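Local coordinates for periplasmic binding protein (Agrobacterium tumefaciens str. B6, PDB 5L9G) that binds the opine mannopine in the periplasm, probably delivering it to an ABC transporter for uptake into the cell, at residues 273-285 and 291-305. Numbering follows the deposited sequence.
Sequences MSKAEYQKDLPNS and ANMKAYDLAKYTPEK. With EDO (1,2-ethanediol), chain H.
The backbones of Lys-280 and Ala-295 come within 4.4 Å, CA to CA, so the short helices 276-279 and 294-299 approach closely at alanines: Ala-295 CB lies 3.5 Å from Lys-280 N, and Ala-276 CB packs on CD1 of the larger Leu-298. Gln-279, its chain bent at chi2 (-92°), turns its amide to the backbone just ahead of the turn that leads into helix 294-299. There OE1 accepts a nearly straight bond from Asn-292 N (2.9 Å, 174°) and a weak one from Ala-291 N, while NE2 is held by Asn-118 O. The amide of Asn-292 is used at both ends: ND2 crosses to Ser-274 O, in the carbonyl plane at 3.0 Å, while OD1 accepts a capping bond from Lys-294 N within its own segment. In this solute-binding protein the pair thus joins the chain on either side of strand 289-290, whose Pro-290 touches Gln-279, Pro-283 and Tyr-301; the side chain of Pro-283 is about 9 Å from bound mannopine. Tyr-301 OH donates to Lys-280 O (2.7 Å) from above the carbonyl plane, with Pro-283 CG 3.7 Å from ring atom CE1. Farther along, Lys-305 NZ donates to Asn-284 O at 2.9 Å, more weakly to Pro-283 O, and to a water that bonds Asn-284 OD1.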
# COMPACT_ATOMS: atom_id res chain seq x y z
N MET A 273 10.35 -3.06 16.96
CA MET A 273 9.63 -2.01 16.22
C MET A 273 8.10 -2.23 16.11
O MET A 273 7.37 -1.27 15.84
CB MET A 273 10.25 -1.75 14.84
CG MET A 273 9.91 -2.80 13.78
SD MET A 273 10.61 -2.40 12.16
CE MET A 273 12.37 -2.62 12.49
N SER A 274 7.64 -3.48 16.31
CA SER A 274 6.21 -3.83 16.24
C SER A 274 5.45 -3.42 17.51
O SER A 274 4.21 -3.47 17.53
CB SER A 274 6.03 -5.32 15.98
OG SER A 274 6.56 -5.72 14.73
N LYS A 275 6.19 -3.04 18.57
CA LYS A 275 5.63 -2.65 19.87
C LYS A 275 4.73 -1.41 19.81
O LYS A 275 4.99 -0.52 19.01
CB LYS A 275 6.72 -2.49 20.92
CG LYS A 275 7.30 -3.82 21.41
CD LYS A 275 8.42 -3.59 22.42
CE LYS A 275 8.83 -4.87 23.10
NZ LYS A 275 9.99 -4.65 24.01
N ALA A 276 3.69 -1.37 20.66
CA ALA A 276 2.71 -0.28 20.76
C ALA A 276 3.35 1.10 21.00
O ALA A 276 2.89 2.10 20.42
CB ALA A 276 1.73 -0.59 21.89
N GLU A 277 4.43 1.15 21.83
CA GLU A 277 5.20 2.35 22.18
C GLU A 277 5.82 3.06 20.97
O GLU A 277 6.09 4.26 21.05
CB GLU A 277 6.26 2.03 23.26
CG GLU A 277 7.40 1.15 22.80
CD GLU A 277 8.19 0.51 23.92
OE1 GLU A 277 9.24 1.06 24.32
OE2 GLU A 277 7.77 -0.58 24.37
N TYR A 278 6.07 2.31 19.87
CA TYR A 278 6.62 2.87 18.62
C TYR A 278 5.50 3.12 17.64
O TYR A 278 5.47 4.19 17.01
CB TYR A 278 7.67 1.92 18.00
CG TYR A 278 8.78 1.57 18.96
CD1 TYR A 278 9.74 2.51 19.33
CD2 TYR A 278 8.85 0.30 19.53
CE1 TYR A 278 10.74 2.20 20.25
CE2 TYR A 278 9.86 -0.03 20.43
CZ TYR A 278 10.80 0.92 20.80
OH TYR A 278 11.78 0.61 21.70
N GLN A 279 4.58 2.15 17.50
CA GLN A 279 3.41 2.20 16.61
C GLN A 279 2.55 3.45 16.84
O GLN A 279 2.04 4.02 15.87
CB GLN A 279 2.58 0.92 16.79
CG GLN A 279 3.12 -0.27 15.99
CD GLN A 279 2.47 -0.34 14.63
OE1 GLN A 279 1.24 -0.42 14.52
NE2 GLN A 279 3.26 -0.24 13.56
N LYS A 280 2.43 3.91 18.11
CA LYS A 280 1.65 5.11 18.47
C LYS A 280 2.12 6.38 17.72
O LYS A 280 1.30 7.26 17.45
CB LYS A 280 1.66 5.34 20.00
CG LYS A 280 2.98 5.88 20.57
CD LYS A 280 2.97 6.10 22.09
CE LYS A 280 3.91 7.22 22.49
NZ LYS A 280 5.33 6.94 22.16
N ASP A 281 3.43 6.46 17.39
CA ASP A 281 4.04 7.62 16.72
C ASP A 281 4.02 7.57 15.20
O ASP A 281 4.32 8.59 14.56
CB ASP A 281 5.49 7.82 17.21
CG ASP A 281 5.57 8.16 18.67
OD1 ASP A 281 4.83 9.07 19.11
OD2 ASP A 281 6.36 7.51 19.38
N LEU A 282 3.68 6.41 14.62
CA LEU A 282 3.65 6.25 13.17
C LEU A 282 2.83 7.34 12.42
O LEU A 282 3.34 7.84 11.41
CB LEU A 282 3.18 4.83 12.80
CG LEU A 282 3.48 4.36 11.38
CD1 LEU A 282 4.97 4.52 11.02
CD2 LEU A 282 2.99 2.90 11.19
N PRO A 283 1.63 7.78 12.91
CA PRO A 283 0.89 8.81 12.16
C PRO A 283 1.13 10.25 12.62
O PRO A 283 0.33 11.12 12.28
CB PRO A 283 -0.58 8.41 12.39
CG PRO A 283 -0.58 7.49 13.58
CD PRO A 283 0.83 7.29 14.05
N ASN A 284 2.22 10.52 13.38
CA ASN A 284 2.50 11.87 13.92
C ASN A 284 2.43 12.99 12.88
O ASN A 284 1.84 14.04 13.14
CB ASN A 284 3.79 11.91 14.71
CG ASN A 284 3.63 11.27 16.07
OD1 ASN A 284 2.54 10.81 16.44
ND2 ASN A 284 4.71 11.20 16.84
N SER A 285 2.96 12.74 11.69
CA SER A 285 2.85 13.72 10.61
C SER A 285 2.24 13.07 9.37
O SER A 285 1.35 13.67 8.74
CB SER A 285 4.21 14.36 10.30
OG SER A 285 5.20 13.36 10.13
N ALA A 291 -1.12 -0.58 12.99
CA ALA A 291 -1.81 -1.89 12.99
C ALA A 291 -1.94 -2.46 14.41
O ALA A 291 -2.86 -3.22 14.68
CB ALA A 291 -1.07 -2.89 12.09
N ASN A 292 -1.02 -2.08 15.31
CA ASN A 292 -1.06 -2.54 16.70
C ASN A 292 -2.18 -1.80 17.45
O ASN A 292 -2.07 -0.60 17.70
CB ASN A 292 0.30 -2.35 17.38
CG ASN A 292 0.43 -3.03 18.72
OD1 ASN A 292 -0.55 -3.22 19.45
ND2 ASN A 292 1.64 -3.39 19.08
N MET A 293 -3.26 -2.53 17.80
CA MET A 293 -4.45 -2.03 18.51
C MET A 293 -4.11 -1.29 19.81
O MET A 293 -4.80 -0.34 20.18
CB MET A 293 -5.42 -3.19 18.82
CG MET A 293 -6.09 -3.78 17.60
SD MET A 293 -6.93 -5.37 17.87
CE MET A 293 -7.72 -5.55 16.26
N LYS A 294 -3.04 -1.74 20.51
CA LYS A 294 -2.58 -1.13 21.75
C LYS A 294 -2.05 0.31 21.54
O LYS A 294 -2.11 1.10 22.49
CB LYS A 294 -1.53 -2.01 22.44
CG LYS A 294 -2.07 -3.35 22.95
CD LYS A 294 -0.93 -4.28 23.40
CE LYS A 294 -0.53 -4.09 24.85
NZ LYS A 294 0.57 -5.02 25.23
N ALA A 295 -1.57 0.67 20.33
CA ALA A 295 -1.08 2.02 20.03
C ALA A 295 -2.18 3.10 20.19
O ALA A 295 -1.87 4.22 20.62
CB ALA A 295 -0.49 2.07 18.62
N TYR A 296 -3.44 2.76 19.88
CA TYR A 296 -4.59 3.66 19.99
C TYR A 296 -4.87 4.07 21.44
O TYR A 296 -5.17 5.24 21.68
CB TYR A 296 -5.84 3.03 19.35
CG TYR A 296 -5.71 2.92 17.84
CD1 TYR A 296 -5.13 1.80 17.25
CD2 TYR A 296 -6.12 3.96 17.01
CE1 TYR A 296 -4.96 1.72 15.87
CE2 TYR A 296 -5.96 3.88 15.63
CZ TYR A 296 -5.38 2.76 15.07
OH TYR A 296 -5.22 2.69 13.71
N ASP A 297 -4.71 3.12 22.39
CA ASP A 297 -4.89 3.34 23.83
C ASP A 297 -3.82 4.30 24.36
O ASP A 297 -4.12 5.13 25.22
CB ASP A 297 -4.83 2.00 24.61
CG ASP A 297 -5.62 0.82 24.04
OD1 ASP A 297 -6.41 1.02 23.09
OD2 ASP A 297 -5.44 -0.31 24.56
N LEU A 298 -2.58 4.21 23.82
CA LEU A 298 -1.45 5.05 24.23
C LEU A 298 -1.47 6.46 23.65
O LEU A 298 -1.15 7.42 24.37
CB LEU A 298 -0.10 4.39 23.88
CG LEU A 298 0.27 3.06 24.56
CD1 LEU A 298 1.53 2.49 23.94
CD2 LEU A 298 0.48 3.23 26.07
N ALA A 299 -1.80 6.60 22.35
CA ALA A 299 -1.78 7.88 21.64
C ALA A 299 -3.04 8.75 21.80
O ALA A 299 -2.92 9.98 21.73
CB ALA A 299 -1.49 7.66 20.17
N LYS A 300 -4.22 8.12 21.98
CA LYS A 300 -5.54 8.77 22.14
C LYS A 300 -5.81 9.83 21.04
O LYS A 300 -6.10 10.99 21.36
CB LYS A 300 -5.71 9.34 23.57
CG LYS A 300 -5.58 8.31 24.69
CD LYS A 300 -5.78 8.91 26.07
CE LYS A 300 -5.56 7.91 27.18
NZ LYS A 300 -4.12 7.70 27.49
N TYR A 301 -5.68 9.43 19.75
CA TYR A 301 -5.87 10.29 18.58
C TYR A 301 -7.19 11.08 18.59
O TYR A 301 -8.23 10.52 18.94
CB TYR A 301 -5.77 9.49 17.26
CG TYR A 301 -4.53 8.63 17.13
CD1 TYR A 301 -3.28 9.20 16.90
CD2 TYR A 301 -4.61 7.25 17.18
CE1 TYR A 301 -2.13 8.41 16.77
CE2 TYR A 301 -3.48 6.44 17.04
CZ TYR A 301 -2.24 7.03 16.83
OH TYR A 301 -1.13 6.24 16.70
N THR A 302 -7.13 12.37 18.21
CA THR A 302 -8.29 13.27 18.14
C THR A 302 -9.22 12.83 16.98
O THR A 302 -8.70 12.26 16.01
CB THR A 302 -7.83 14.73 17.96
OG1 THR A 302 -7.14 14.86 16.71
CG2 THR A 302 -6.97 15.23 19.11
N PRO A 303 -10.55 13.10 17.01
CA PRO A 303 -11.41 12.69 15.88
C PRO A 303 -10.97 13.24 14.51
O PRO A 303 -11.18 12.58 13.49
CB PRO A 303 -12.80 13.19 16.28
CG PRO A 303 -12.75 13.30 17.77
CD PRO A 303 -11.35 13.75 18.07
N GLU A 304 -10.32 14.42 14.50
CA GLU A 304 -9.78 15.06 13.30
C GLU A 304 -8.65 14.18 12.73
O GLU A 304 -8.59 13.98 11.51
CB GLU A 304 -9.26 16.47 13.65
CG GLU A 304 -8.98 17.37 12.47
CD GLU A 304 -8.30 18.68 12.85
OE1 GLU A 304 -7.68 19.28 11.96
OE2 GLU A 304 -8.38 19.09 14.03
N LYS A 305 -7.78 13.65 13.63
CA LYS A 305 -6.66 12.76 13.29
C LYS A 305 -7.20 11.42 12.75
O LYS A 305 -6.70 10.93 11.74
CB LYS A 305 -5.76 12.51 14.52
CG LYS A 305 -4.38 11.99 14.16
CD LYS A 305 -3.36 13.11 14.12
CE LYS A 305 -2.16 12.76 13.30
NZ LYS A 305 -0.96 13.54 13.69
C1 EDO H . 3.03 -5.45 20.73
O1 EDO H . 3.92 -6.13 19.83
C2 EDO H . 3.77 -4.72 21.86
O2 EDO H . 2.91 -3.82 22.51
O HOH W 1 -0.33 11.25 15.75